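Local structure of (R)-2-hydroxyglutaryl-CoA dehydratase activating ATPase (Acidaminococcus fermentans, 1HUX) at residues Gln106-Ile111 with Ala129-Phe134. The protein activates the (R)-2-hydroxyglutaryl-CoA dehydratase by ATP-dependent electron transfer, as a homodimer that binds a single [4Fe-4S] cluster shared between its subunits. Numbering follows the deposited sequence.
Sequences QDVKVI and AGTGRF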
loop_
_atom_site.group_PDB
_atom_site.type_symbol
_atom_site.label_atom_id
_atom_site.label_comp_id
_atom_site.label_asym_id
_atom_site.label_seq_id
_atom_site.Cartn_x
_atom_site.Cartn_y
_atom_site.Cartn_z
ATOM N N GLN A 106 6.083 3.157 10.081
ATOM C CA GLN A 106 4.861 3.897 9.745
ATOM C C GLN A 106 4.915 5.306 9.120
ATOM O O GLN A 106 3.862 5.949 8.964
ATOM C CB GLN A 106 3.961 3.934 10.970
ATOM C CG GLN A 106 3.363 2.589 11.268
ATOM C CD GLN A 106 2.871 2.475 12.686
ATOM O OE1 GLN A 106 2.100 3.321 13.154
ATOM N NE2 GLN A 106 3.307 1.421 13.386
ATOM N N ASP A 107 6.106 5.785 8.754
ATOM C CA ASP A 107 6.215 7.113 8.122
ATOM C C ASP A 107 7.641 7.520 7.687
ATOM O O ASP A 107 8.650 7.048 8.238
ATOM C CB ASP A 107 5.666 8.182 9.067
ATOM C CG ASP A 107 6.639 8.516 10.177
ATOM O OD1 ASP A 107 7.015 7.593 10.938
ATOM O OD2 ASP A 107 7.039 9.698 10.278
ATOM N N VAL A 108 7.713 8.394 6.684
ATOM C CA VAL A 108 8.989 8.890 6.177
ATOM C C VAL A 108 8.831 10.390 6.052
ATOM O O VAL A 108 7.703 10.882 5.940
ATOM C CB VAL A 108 9.315 8.365 4.766
ATOM C CG1 VAL A 108 10.796 8.524 4.503
ATOM C CG2 VAL A 108 8.901 6.927 4.621
ATOM N N LYS A 109 9.946 11.119 6.065
ATOM C CA LYS A 109 9.895 12.579 5.939
ATOM C C LYS A 109 11.281 13.164 5.671
ATOM O O LYS A 109 12.276 12.780 6.300
ATOM C CB LYS A 109 9.269 13.199 7.197
ATOM C CG LYS A 109 10.038 12.967 8.483
ATOM C CD LYS A 109 9.287 13.556 9.666
ATOM C CE LYS A 109 8.425 12.514 10.385
ATOM N NZ LYS A 109 9.236 11.632 11.291
ATOM N N VAL A 110 11.352 14.069 4.700
ATOM C CA VAL A 110 12.619 14.694 4.353
ATOM C C VAL A 110 12.521 16.142 4.774
ATOM O O VAL A 110 11.568 16.840 4.417
ATOM C CB VAL A 110 12.897 14.632 2.851
ATOM C CG1 VAL A 110 14.356 14.978 2.596
ATOM C CG2 VAL A 110 12.569 13.255 2.315
ATOM N N ILE A 111 13.511 16.589 5.530
ATOM C CA ILE A 111 13.501 17.946 6.050
ATOM C C ILE A 111 14.666 18.835 5.602
ATOM O O ILE A 111 15.838 18.427 5.637
ATOM C CB ILE A 111 13.470 17.903 7.614
ATOM C CG1 ILE A 111 12.285 17.057 8.084
ATOM C CG2 ILE A 111 13.377 19.316 8.189
ATOM C CD1 ILE A 111 12.307 16.775 9.569
ATOM N N ALA A 129 4.560 2.213 2.089
ATOM C CA ALA A 129 5.740 2.098 1.237
ATOM C C ALA A 129 6.852 3.025 1.715
ATOM O O ALA A 129 6.591 4.136 2.164
ATOM C CB ALA A 129 5.379 2.418 -0.220
ATOM N N GLY A 130 8.089 2.554 1.627
ATOM C CA GLY A 130 9.218 3.370 2.040
ATOM C C GLY A 130 9.429 3.497 3.539
ATOM O O GLY A 130 10.441 4.031 3.991
ATOM N N THR A 131 8.472 3.019 4.318
ATOM C CA THR A 131 8.594 3.078 5.772
ATOM C C THR A 131 9.273 1.808 6.291
ATOM O O THR A 131 9.498 0.862 5.544
ATOM C CB THR A 131 7.242 3.139 6.449
ATOM O OG1 THR A 131 6.682 1.820 6.447
ATOM C CG2 THR A 131 6.311 4.107 5.722
ATOM N N GLY A 132 9.593 1.792 7.576
ATOM C CA GLY A 132 10.250 0.628 8.135
ATOM C C GLY A 132 9.271 -0.529 8.160
ATOM O O GLY A 132 9.655 -1.696 8.327
ATOM N N ARG A 133 7.994 -0.193 7.994
ATOM C CA ARG A 133 6.933 -1.182 7.993
ATOM C C ARG A 133 7.009 -1.982 6.690
ATOM O O ARG A 133 6.649 -3.160 6.624
ATOM C CB ARG A 133 5.591 -0.473 8.115
ATOM C CG ARG A 133 4.414 -1.406 8.124
ATOM C CD ARG A 133 4.564 -2.479 9.194
ATOM N NE ARG A 133 3.301 -3.173 9.369
ATOM C CZ ARG A 133 2.198 -2.586 9.830
ATOM N NH1 ARG A 133 2.210 -1.297 10.174
ATOM N NH2 ARG A 133 1.069 -3.281 9.921
ATOM N N PHE A 134 7.480 -1.312 5.645
ATOM C CA PHE A 134 7.657 -1.940 4.344
ATOM C C PHE A 134 8.686 -3.048 4.573
ATOM O O PHE A 134 8.448 -4.208 4.247
ATOM C CB PHE A 134 8.191 -0.903 3.333
ATOM C CG PHE A 134 8.500 -1.471 1.979
ATOM C CD1 PHE A 134 7.481 -1.805 1.098
ATOM C CD2 PHE A 134 9.811 -1.712 1.603
ATOM C CE1 PHE A 134 7.741 -2.380 -0.141
ATOM C CE2 PHE A 134 10.105 -2.288 0.361
ATOM C CZ PHE A 134 9.060 -2.626 -0.517
#
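With chi1 at 78°, Thr131 holds OG1 between its own backbone N and carbonyl carbon and leaves CG2 anti to that carbon, where the methyl meets the backbone of Asp107, Thr131 CG2 lying 3.5 Å from Asp107 N. Val108, its CG2 likewise anti to the carbonyl carbon, lays that methyl alongside the Gly130-Thr131 peptide, with Val108 CG2 3.3 Å from Gly130 O. The two methyls also meet, Val108 CG2 being 4.0 Å from Thr131 CG2. The other branch of Thr131 illustrates an N-cap: Thr131 OG1 accepts from Arg133 N at 2.9 Å and, weakly, from Phe134 N, while also bonding to Ala128 O. Gly130 makes the preceding bend at positive phi, a conformation that favours glycine. Farther out, Gln106 CG lies at the edge of the Arg133 guanidinium, 4.2 Å from Arg133 NH1, with the amide and guanidinium planes 70° apart; both side chains pack on Phe169 of the second subunit, and Arg133 NH2 bonds to Ser172 OG there. A valine in place of Thr131 would probably leave Arg133 N without its side-chain acceptor and Ala128 O without its hydroxyl partner, weakening the cap. In this actin-fold ATPase, Asp107 and Gly132 touch ADP and Ala129 touches the iron-sulfur cluster. The chemistry is divided: apolar methyls join strand to loop, while the Thr131 hydroxyl is committed to the helix start.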